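Local coordinates for protein aromatic-amino-acid aminotransferase (Burkholderia pseudomallei, PDB 4F4E) that probably catalyses the pyridoxal-phosphate-dependent transfer of amino groups from aromatic amino acids such as tyrosine to 2-oxoglutarate, acting as a homodimer, at residues Val168-Tyr173 with Asn190-Gly195; Leu229-Asp234 with Arg252-Ala257; Glu386-Tyr391 with Ala412-Ala417. All coordinates share one frame; numbering follows the deposited sequence.

Contacts 1 and 2 both reach the large mixed sheet, their centres about 15 Å apart, and they touch where Leu229 packs on the backbone of Tyr192 and Glu193. Contact 2 is core: all three touching residues are buried and the chemistry is purely apolar. Contact 1, nearer one edge of the same sheet, is only partly buried, and a water joins a phenol to a strand carbonyl. Contact 3 stands apart, its centre about 38 Å and 41 Å from those of the other two. It pairs two C-terminal helices and a short strand at the periphery, using alanine methyls and one phenylalanine face, again without a polar bond between its segments.

Contact 1: residues Val168-Tyr173 with Asn190-Gly195; sequences VAYPYY and NGYEPG. With EDO (1,2-ethanediol), chain C.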
loop_
_atom_site.group_PDB
_atom_site.type_symbol
_atom_site.label_atom_id
_atom_site.label_comp_id
_atom_site.label_asym_id
_atom_site.label_seq_id
_atom_site.Cartn_x
_atom_site.Cartn_y
_atom_site.Cartn_z
ATOM N N VAL A 168 11.448 3.211 -22.765
ATOM C CA VAL A 168 11.500 3.879 -24.033
ATOM C C VAL A 168 10.062 4.280 -24.354
ATOM O O VAL A 168 9.130 3.799 -23.690
ATOM C CB VAL A 168 12.024 2.970 -25.152
ATOM C CG1 VAL A 168 13.477 2.506 -24.917
ATOM C CG2 VAL A 168 11.115 1.773 -25.391
ATOM N N ALA A 169 9.882 5.121 -25.365
ATOM C CA ALA A 169 8.558 5.617 -25.729
ATOM C C ALA A 169 8.243 5.282 -27.169
ATOM O O ALA A 169 9.112 5.410 -28.070
ATOM C CB ALA A 169 8.459 7.125 -25.503
ATOM N N TYR A 170 7.022 4.816 -27.414
ATOM C CA TYR A 170 6.550 4.658 -28.757
ATOM C C TYR A 170 5.819 5.931 -29.200
ATOM O O TYR A 170 5.110 6.543 -28.388
ATOM C CB TYR A 170 5.650 3.423 -28.952
ATOM C CG TYR A 170 4.481 3.268 -27.988
ATOM C CD1 TYR A 170 3.282 3.892 -28.219
ATOM C CD2 TYR A 170 4.575 2.451 -26.862
ATOM C CE1 TYR A 170 2.203 3.735 -27.344
ATOM C CE2 TYR A 170 3.493 2.265 -26.001
ATOM C CZ TYR A 170 2.321 2.933 -26.228
ATOM O OH TYR A 170 1.232 2.800 -25.350
ATOM N N PRO A 171 6.012 6.336 -30.475
ATOM C CA PRO A 171 5.198 7.424 -31.017
ATOM C C PRO A 171 3.723 7.177 -30.732
ATOM O O PRO A 171 3.278 6.031 -30.818
ATOM C CB PRO A 171 5.505 7.387 -32.523
ATOM C CG PRO A 171 6.854 6.733 -32.627
ATOM C CD PRO A 171 6.847 5.701 -31.522
ATOM N N TYR A 172 2.975 8.236 -30.409
ATOM C CA TYR A 172 1.562 8.097 -30.079
ATOM C C TYR A 172 0.794 9.376 -30.361
ATOM O O TYR A 172 0.115 9.473 -31.397
ATOM C CB TYR A 172 1.359 7.601 -28.618
ATOM C CG TYR A 172 -0.072 7.245 -28.346
ATOM C CD1 TYR A 172 -0.607 6.104 -28.868
ATOM C CD2 TYR A 172 -0.935 8.131 -27.700
ATOM C CE1 TYR A 172 -1.949 5.782 -28.699
ATOM C CE2 TYR A 172 -2.240 7.812 -27.475
ATOM C CZ TYR A 172 -2.763 6.644 -27.985
ATOM O OH TYR A 172 -4.112 6.318 -27.811
ATOM N N TYR A 173 0.945 10.390 -29.509
ATOM C CA TYR A 173 0.255 11.660 -29.717
ATOM C C TYR A 173 0.865 12.459 -30.879
ATOM O O TYR A 173 2.083 12.640 -30.926
ATOM C CB TYR A 173 0.344 12.510 -28.461
ATOM C CG TYR A 173 -0.308 13.848 -28.670
ATOM C CD1 TYR A 173 -1.688 13.965 -28.786
ATOM C CD2 TYR A 173 0.449 14.993 -28.787
ATOM C CE1 TYR A 173 -2.294 15.227 -29.001
ATOM C CE2 TYR A 173 -0.146 16.221 -29.027
ATOM C CZ TYR A 173 -1.503 16.327 -29.117
ATOM O OH TYR A 173 -2.016 17.593 -29.318
ATOM N N ASN A 190 6.684 -2.931 -34.144
ATOM C CA ASN A 190 7.292 -3.837 -35.135
ATOM C C ASN A 190 8.824 -3.905 -35.100
ATOM O O ASN A 190 9.447 -4.684 -35.854
ATOM C CB ASN A 190 6.763 -3.498 -36.545
ATOM C CG ASN A 190 5.503 -4.262 -36.877
ATOM O OD1 ASN A 190 5.318 -5.426 -36.453
ATOM N ND2 ASN A 190 4.635 -3.645 -37.630
ATOM N N GLY A 191 9.433 -3.108 -34.246
ATOM C CA GLY A 191 10.863 -3.179 -33.960
ATOM C C GLY A 191 11.267 -3.631 -32.573
ATOM O O GLY A 191 12.461 -3.831 -32.309
ATOM N N TYR A 192 10.301 -3.839 -31.678
ATOM C CA TYR A 192 10.626 -4.246 -30.324
ATOM C C TYR A 192 10.962 -5.728 -30.215
ATOM O O TYR A 192 10.360 -6.580 -30.880
ATOM C CB TYR A 192 9.481 -3.923 -29.352
ATOM C CG TYR A 192 9.233 -2.446 -29.128
ATOM C CD1 TYR A 192 10.230 -1.475 -29.373
ATOM C CD2 TYR A 192 8.003 -2.016 -28.621
ATOM C CE1 TYR A 192 9.991 -0.125 -29.130
ATOM C CE2 TYR A 192 7.756 -0.682 -28.401
ATOM C CZ TYR A 192 8.733 0.263 -28.639
ATOM O OH TYR A 192 8.451 1.573 -28.376
ATOM N N GLU A 193 11.935 -6.029 -29.366
ATOM C CA GLU A 193 12.370 -7.377 -29.164
ATOM C C GLU A 193 11.389 -8.203 -28.328
ATOM O O GLU A 193 10.663 -7.686 -27.509
ATOM C CB GLU A 193 13.756 -7.389 -28.528
ATOM C CG GLU A 193 14.820 -7.024 -29.520
ATOM C CD GLU A 193 14.811 -7.916 -30.792
ATOM O OE1 GLU A 193 14.910 -9.166 -30.651
ATOM O OE2 GLU A 193 14.729 -7.377 -31.922
ATOM N N PRO A 194 11.398 -9.531 -28.519
ATOM C CA PRO A 194 10.568 -10.382 -27.659
ATOM C C PRO A 194 10.722 -10.066 -26.176
ATOM O O PRO A 194 11.829 -9.892 -25.706
ATOM C CB PRO A 194 11.094 -11.782 -27.949
ATOM C CG PRO A 194 11.668 -11.685 -29.296
ATOM C CD PRO A 194 12.266 -10.337 -29.396
ATOM N N GLY A 195 9.606 -10.003 -25.452
ATOM C CA GLY A 195 9.610 -9.763 -23.988
ATOM C C GLY A 195 9.495 -8.306 -23.605
ATOM O O GLY A 195 9.342 -7.986 -22.404
HETATM C C1 EDO C . -1.765 3.890 -26.068
HETATM O O1 EDO C . -1.384 3.405 -24.803
HETATM C C2 EDO C . -3.137 3.380 -26.533
HETATM O O2 EDO C . -4.166 3.898 -25.737
HETATM O O HOH W 1 10.434 3.181 -29.031
#
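This is a loop-to-strand contact with a water bridge, set near one edge of the large mixed sheet in the type I fold of pyridoxal-phosphate-dependent aminotransferases. Strand 167-174 lies between strand 146-150 and the outermost strand 179-180; the loop 190-195 leads from helix 182-189 back into the sheet at strand 197-201. Although the closest CA atoms, those of Tyr170 and Tyr192, are 9.9 Å apart, the long Tyr192 side chain spans the gap. Its OH makes the nearest approach, lying 3.4 Å from Tyr170 CB. Val168 adds CG2, 4.3 Å from Tyr192 CZ, as the two side chains run past each other in opposite directions. Both Val168 and Tyr192 also pack on Ala147 of strand 146-150.

No direct hydrogen bond joins the segments. Instead one water, lying in the plane of the Tyr192 ring at its edge, donates to Ala169 O at 2.8 Å and bonds to Tyr192 OH at 2.6 Å, giving the phenol and the strand carbonyl a common partner.

Tyr170 CB points from the strand at the loop, but with CG between the backbone N and the carbonyl carbon (chi1 52°) the ring leads away from it. The phenol runs past strand 146-150 and helix 182-189 to Val199 O of strand 197-201, which its OH bonds. That same OH accepts a 2.7 Å hydrogen bond from O1 of an ethanediol, probably a crystallisation additive, which also bonds His201 O. The diol reaches the Tyr170 ring at its edge, whereas its C1 sits over one face of Tyr172, 3.2 Å from Tyr172 CE1.

Contact 2: residues Leu229-Asp234 with Arg252-Ala257; sequences LVPFLD and RLFAAA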
loop_
_atom_site.group_PDB
_atom_site.type_symbol
_atom_site.label_atom_id
_atom_site.label_comp_id
_atom_site.label_asym_id
_atom_site.label_seq_id
_atom_site.Cartn_x
_atom_site.Cartn_y
_atom_site.Cartn_z
ATOM N N LEU A 229 5.606 -9.716 -27.582
ATOM C CA LEU A 229 5.683 -8.624 -26.636
ATOM C C LEU A 229 4.759 -8.938 -25.458
ATOM O O LEU A 229 3.856 -9.765 -25.564
ATOM C CB LEU A 229 5.286 -7.325 -27.317
ATOM C CG LEU A 229 6.007 -7.090 -28.656
ATOM C CD1 LEU A 229 5.675 -5.674 -29.085
ATOM C CD2 LEU A 229 7.522 -7.285 -28.577
ATOM N N VAL A 230 4.973 -8.262 -24.339
ATOM C CA VAL A 230 4.163 -8.493 -23.141
ATOM C C VAL A 230 3.294 -7.269 -22.982
ATOM O O VAL A 230 3.771 -6.187 -22.624
ATOM C CB VAL A 230 5.049 -8.689 -21.897
ATOM C CG1 VAL A 230 4.157 -8.835 -20.640
ATOM C CG2 VAL A 230 6.003 -9.874 -22.104
ATOM N N PRO A 231 1.989 -7.410 -23.262
ATOM C CA PRO A 231 1.103 -6.256 -23.128
ATOM C C PRO A 231 0.739 -6.013 -21.661
ATOM O O PRO A 231 0.340 -6.935 -20.956
ATOM C CB PRO A 231 -0.126 -6.651 -23.930
ATOM C CG PRO A 231 -0.167 -8.136 -23.819
ATOM C CD PRO A 231 1.270 -8.613 -23.696
ATOM N N PHE A 232 0.849 -4.755 -21.265
ATOM C CA PHE A 232 0.522 -4.337 -19.929
ATOM C C PHE A 232 -0.552 -3.282 -20.078
ATOM O O PHE A 232 -0.280 -2.081 -20.288
ATOM C CB PHE A 232 1.770 -3.852 -19.129
ATOM C CG PHE A 232 1.615 -3.975 -17.617
ATOM C CD1 PHE A 232 0.375 -3.763 -16.984
ATOM C CD2 PHE A 232 2.701 -4.258 -16.833
ATOM C CE1 PHE A 232 0.246 -3.898 -15.587
ATOM C CE2 PHE A 232 2.573 -4.389 -15.432
ATOM C CZ PHE A 232 1.346 -4.226 -14.819
ATOM N N LEU A 233 -1.815 -3.712 -19.989
ATOM C CA LEU A 233 -2.919 -2.766 -20.153
ATOM C C LEU A 233 -3.129 -2.011 -18.839
ATOM O O LEU A 233 -3.057 -2.593 -17.744
ATOM C CB LEU A 233 -4.192 -3.496 -20.601
ATOM C CG LEU A 233 -4.133 -4.024 -22.040
ATOM C CD1 LEU A 233 -5.102 -5.167 -22.224
ATOM C CD2 LEU A 233 -4.454 -2.899 -23.032
ATOM N N ASP A 234 -3.379 -0.708 -18.942
ATOM C CA ASP A 234 -3.663 0.163 -17.797
ATOM C C ASP A 234 -5.035 0.773 -18.056
ATOM O O ASP A 234 -5.230 1.566 -19.005
ATOM C CB ASP A 234 -2.617 1.263 -17.714
ATOM C CG ASP A 234 -2.811 2.200 -16.532
ATOM O OD1 ASP A 234 -3.938 2.273 -15.968
ATOM O OD2 ASP A 234 -1.824 2.901 -16.164
ATOM N N ARG A 252 -10.349 -7.096 -23.558
ATOM C CA ARG A 252 -10.991 -8.294 -24.076
ATOM C C ARG A 252 -10.400 -8.801 -25.393
ATOM O O ARG A 252 -10.332 -10.026 -25.590
ATOM C CB ARG A 252 -12.507 -8.066 -24.188
ATOM C CG ARG A 252 -13.083 -7.817 -22.780
ATOM C CD ARG A 252 -14.589 -7.632 -22.743
ATOM N NE ARG A 252 -14.984 -7.151 -21.399
ATOM C CZ ARG A 252 -16.242 -6.920 -20.992
ATOM N NH1 ARG A 252 -17.273 -7.148 -21.766
ATOM N NH2 ARG A 252 -16.482 -6.493 -19.768
ATOM N N LEU A 253 -9.940 -7.871 -26.236
ATOM C CA LEU A 253 -9.273 -8.209 -27.508
ATOM C C LEU A 253 -7.985 -8.967 -27.230
ATOM O O LEU A 253 -7.690 -9.946 -27.914
ATOM C CB LEU A 253 -8.962 -6.946 -28.339
ATOM C CG LEU A 253 -10.168 -6.349 -29.075
ATOM C CD1 LEU A 253 -9.975 -4.918 -29.659
ATOM C CD2 LEU A 253 -10.583 -7.303 -30.181
ATOM N N PHE A 254 -7.235 -8.508 -26.221
ATOM C CA PHE A 254 -5.998 -9.204 -25.823
ATOM C C PHE A 254 -6.329 -10.545 -25.190
ATOM O O PHE A 254 -5.636 -11.539 -25.444
ATOM C CB PHE A 254 -5.119 -8.371 -24.891
ATOM C CG PHE A 254 -4.291 -7.330 -25.613
ATOM C CD1 PHE A 254 -3.096 -7.660 -26.150
ATOM C CD2 PHE A 254 -4.734 -6.050 -25.726
ATOM C CE1 PHE A 254 -2.336 -6.722 -26.805
ATOM C CE2 PHE A 254 -3.978 -5.087 -26.384
ATOM C CZ PHE A 254 -2.770 -5.443 -26.932
ATOM N N ALA A 255 -7.382 -10.580 -24.381
ATOM C CA ALA A 255 -7.801 -11.813 -23.747
ATOM C C ALA A 255 -8.169 -12.851 -24.805
ATOM O O ALA A 255 -7.770 -14.017 -24.681
ATOM C CB ALA A 255 -8.975 -11.563 -22.781
ATOM N N ALA A 256 -8.875 -12.422 -25.849
ATOM C CA ALA A 256 -9.366 -13.321 -26.894
ATOM C C ALA A 256 -8.237 -13.896 -27.731
ATOM O O ALA A 256 -8.427 -14.928 -28.383
ATOM C CB ALA A 256 -10.381 -12.594 -27.798
ATOM N N ALA A 257 -7.079 -13.225 -27.723
ATOM C CA ALA A 257 -5.892 -13.622 -28.496
ATOM C C ALA A 257 -4.985 -14.685 -27.879
ATOM O O ALA A 257 -3.955 -15.016 -28.470
ATOM C CB ALA A 257 -5.057 -12.375 -28.861
#
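Phe254 meets Pro231 and Leu233 with the two flanks of its ring, CD1-CE1 and CD2-CE2. On the first, Phe254 CE1 lies 3.6 Å from Pro231 CB, and Phe254 CD1 is 3.8 Å from Pro231 CG, so the proline offers two ring carbons to the CD1-CE1 bond. On the other, Phe254 CD2 comes within 3.6 Å of Leu233 CD1, and Phe254 CE2 within 4.0 Å of Leu233 CD2. Leu233 has two modelled conformers, so these methyl distances hold for one of them and are less certain. Both neighbours approach the ring plane at a slant.

In Phe254 CB already points at the strand, and CG anti to the carbonyl carbon (chi1 -80°) carries the ring further that way. Leu233 uses the same kind of first torsion, and its chi2 of 157° spreads the two methyls along the CD2-CE2 flank. Pro231 and Leu233 alternate with Phe232, which faces the other side of the sheet, packing on Leu130 and Leu137 of helix 125-140.

Strand 230-235 and helix 249-256 are the first two elements of a beta-alpha-beta unit completed by the parallel strand 261-266. Phe254 also packs on Val261 of that strand, on Leu200 of strand 197-201 and on Val221 of helix 214-227, which leaves it buried. Further along the strand, Asp234 OD2 is hydrogen-bonded to His156 NE2 and lies close to N1 of the pyridoxal-phosphate-modified lysine at position 269. Within the helix, Ala256 N bonds Arg252 O at 2.8 Å.

Contact 3: residues Glu386-Tyr391 with Ala412-Ala417; sequences EEFGIY and ANAIAA
The shortest hydrogen bond within the two segments, 2.9 Å from Ala416 N to Ala412 O, is internal to the helix that presents Ala414 and Ala417 to Phe388. With the next one, Ala417 N to Asn413 O at 3.0 Å, it shows that 412-417 is regular helix; the one-turn spacing of Ala414 and Ala417 then puts both methyls on the flank turned to 386-391. Across the contact itself no hydrogen bond forms.

Phe388, in the last turn of helix 378-388, does most of the touching. Its CG is anti to the carbonyl carbon (chi1 -61°), which swings the ring over the neighbouring helix. Ala414 CA stands over one face of that ring, 4.3 Å from the centroid and 11° from the normal, a CH-pi contact. Ala414 CB meets the root of the ring, 3.7 Å from Phe388 CG, while Ala417 CB meets its far end obliquely, 3.5 Å from Phe388 CZ. Phe388 thus lies lengthwise along one turn of helix.

Gly389, with a positive phi of 63°, turns the chain out of the helix into strand 390-391, which pairs in parallel with strand 52-53. After this turn Ile390 again points toward the helix, and its CG1 reaches Ala414 CB at 4.1 Å; Leu384 also packs on Ala414. Behind it, Ala412 and Ile415 pack on helix 324-354, a setting consistent with the small domain of this aminotransferase family.

The two backbones come close, 6.2 Å between the CA atoms of Phe388 and Ala414. Across these segments the ring meets two methyls and one CA-H, so cohesion probably rests mainly on dispersion and partial exclusion of water, and hence on closeness of fit.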
loop_
_atom_site.group_PDB
_atom_site.type_symbol
_atom_site.label_atom_id
_atom_site.label_comp_id
_atom_site.label_asym_id
_atom_site.label_seq_id
_atom_site.Cartn_x
_atom_site.Cartn_y
_atom_site.Cartn_z
ATOM N N GLU A 386 -1.644 34.455 -16.388
ATOM C CA GLU A 386 -1.366 35.798 -15.903
ATOM C C GLU A 386 -2.543 36.744 -16.159
ATOM O O GLU A 386 -2.950 37.489 -15.267
ATOM C CB GLU A 386 -0.113 36.337 -16.582
ATOM C CG GLU A 386 1.128 35.567 -16.139
ATOM C CD GLU A 386 2.354 35.770 -17.027
ATOM O OE1 GLU A 386 3.455 35.400 -16.560
ATOM O OE2 GLU A 386 2.249 36.250 -18.187
ATOM N N GLU A 387 -3.082 36.686 -17.374
ATOM C CA GLU A 387 -4.118 37.616 -17.787
ATOM C C GLU A 387 -5.490 37.237 -17.225
ATOM O O GLU A 387 -6.292 38.134 -16.980
ATOM C CB GLU A 387 -4.160 37.731 -19.296
ATOM C CG GLU A 387 -2.882 38.347 -19.851
ATOM C CD GLU A 387 -2.882 38.441 -21.356
ATOM O OE1 GLU A 387 -3.665 37.708 -21.985
ATOM O OE2 GLU A 387 -2.132 39.294 -21.899
ATOM N N PHE A 388 -5.723 35.939 -17.014
ATOM C CA PHE A 388 -7.083 35.431 -16.758
ATOM C C PHE A 388 -7.245 34.535 -15.559
ATOM O O PHE A 388 -8.368 34.212 -15.209
ATOM C CB PHE A 388 -7.686 34.811 -18.036
ATOM C CG PHE A 388 -7.812 35.788 -19.144
ATOM C CD1 PHE A 388 -8.808 36.739 -19.107
ATOM C CD2 PHE A 388 -6.909 35.820 -20.188
ATOM C CE1 PHE A 388 -8.951 37.672 -20.101
ATOM C CE2 PHE A 388 -7.030 36.783 -21.170
ATOM C CZ PHE A 388 -8.032 37.703 -21.128
ATOM N N GLY A 389 -6.140 34.178 -14.884
ATOM C CA GLY A 389 -6.192 33.338 -13.706
ATOM C C GLY A 389 -6.733 31.947 -14.005
ATOM O O GLY A 389 -7.320 31.295 -13.111
ATOM N N ILE A 390 -6.537 31.487 -15.254
ATOM C CA ILE A 390 -6.918 30.153 -15.688
ATOM C C ILE A 390 -5.646 29.346 -15.914
ATOM O O ILE A 390 -4.793 29.740 -16.740
ATOM C CB ILE A 390 -7.742 30.184 -16.985
ATOM C CG1 ILE A 390 -8.982 31.134 -16.881
ATOM C CG2 ILE A 390 -8.098 28.759 -17.413
ATOM C CD1 ILE A 390 -10.099 30.817 -15.904
ATOM N N TYR A 391 -5.499 28.253 -15.152
ATOM C CA TYR A 391 -4.253 27.522 -15.040
ATOM C C TYR A 391 -4.311 26.200 -15.821
ATOM O O TYR A 391 -4.984 25.264 -15.396
ATOM C CB TYR A 391 -3.954 27.237 -13.550
ATOM C CG TYR A 391 -3.505 28.470 -12.789
ATOM C CD1 TYR A 391 -4.404 29.506 -12.516
ATOM C CD2 TYR A 391 -2.182 28.628 -12.390
ATOM C CE1 TYR A 391 -4.005 30.619 -11.832
ATOM C CE2 TYR A 391 -1.779 29.733 -11.691
ATOM C CZ TYR A 391 -2.694 30.745 -11.438
ATOM O OH TYR A 391 -2.293 31.872 -10.811
ATOM N N ALA A 412 -13.788 29.575 -21.766
ATOM C CA ALA A 412 -13.857 29.700 -23.210
ATOM C C ALA A 412 -13.517 31.126 -23.670
ATOM O O ALA A 412 -12.768 31.327 -24.638
ATOM C CB ALA A 412 -15.224 29.312 -23.733
ATOM N N ASN A 413 -14.070 32.109 -22.966
ATOM C CA ASN A 413 -13.818 33.491 -23.301
ATOM C C ASN A 413 -12.343 33.858 -23.069
ATOM O O ASN A 413 -11.766 34.607 -23.850
ATOM C CB ASN A 413 -14.754 34.430 -22.515
ATOM C CG ASN A 413 -16.205 34.308 -22.956
ATOM O OD1 ASN A 413 -16.486 33.486 -23.824
ATOM N ND2 ASN A 413 -17.119 35.127 -22.376
ATOM N N ALA A 414 -11.740 33.346 -22.001
ATOM C CA ALA A 414 -10.321 33.586 -21.757
ATOM C C ALA A 414 -9.476 32.997 -22.893
ATOM O O ALA A 414 -8.579 33.656 -23.437
ATOM C CB ALA A 414 -9.902 33.040 -20.418
ATOM N N ILE A 415 -9.791 31.777 -23.307
ATOM C CA ILE A 415 -9.076 31.144 -24.425
ATOM C C ILE A 415 -9.224 31.944 -25.705
ATOM O O ILE A 415 -8.230 32.222 -26.410
ATOM C CB ILE A 415 -9.503 29.675 -24.601
ATOM C CG1 ILE A 415 -9.036 28.836 -23.402
ATOM C CG2 ILE A 415 -8.948 29.080 -25.906
ATOM C CD1 ILE A 415 -9.616 27.444 -23.316
ATOM N N ALA A 416 -10.447 32.361 -25.996
ATOM C CA ALA A 416 -10.695 33.215 -27.148
ATOM C C ALA A 416 -9.865 34.510 -27.122
ATOM O O ALA A 416 -9.333 34.956 -28.180
ATOM C CB ALA A 416 -12.168 33.499 -27.272
ATOM N N ALA A 417 -9.714 35.098 -25.936
ATOM C CA ALA A 417 -8.927 36.288 -25.772
ATOM C C ALA A 417 -7.442 36.048 -26.051
ATOM O O ALA A 417 -6.810 36.876 -26.705
ATOM C CB ALA A 417 -9.120 36.902 -24.409
#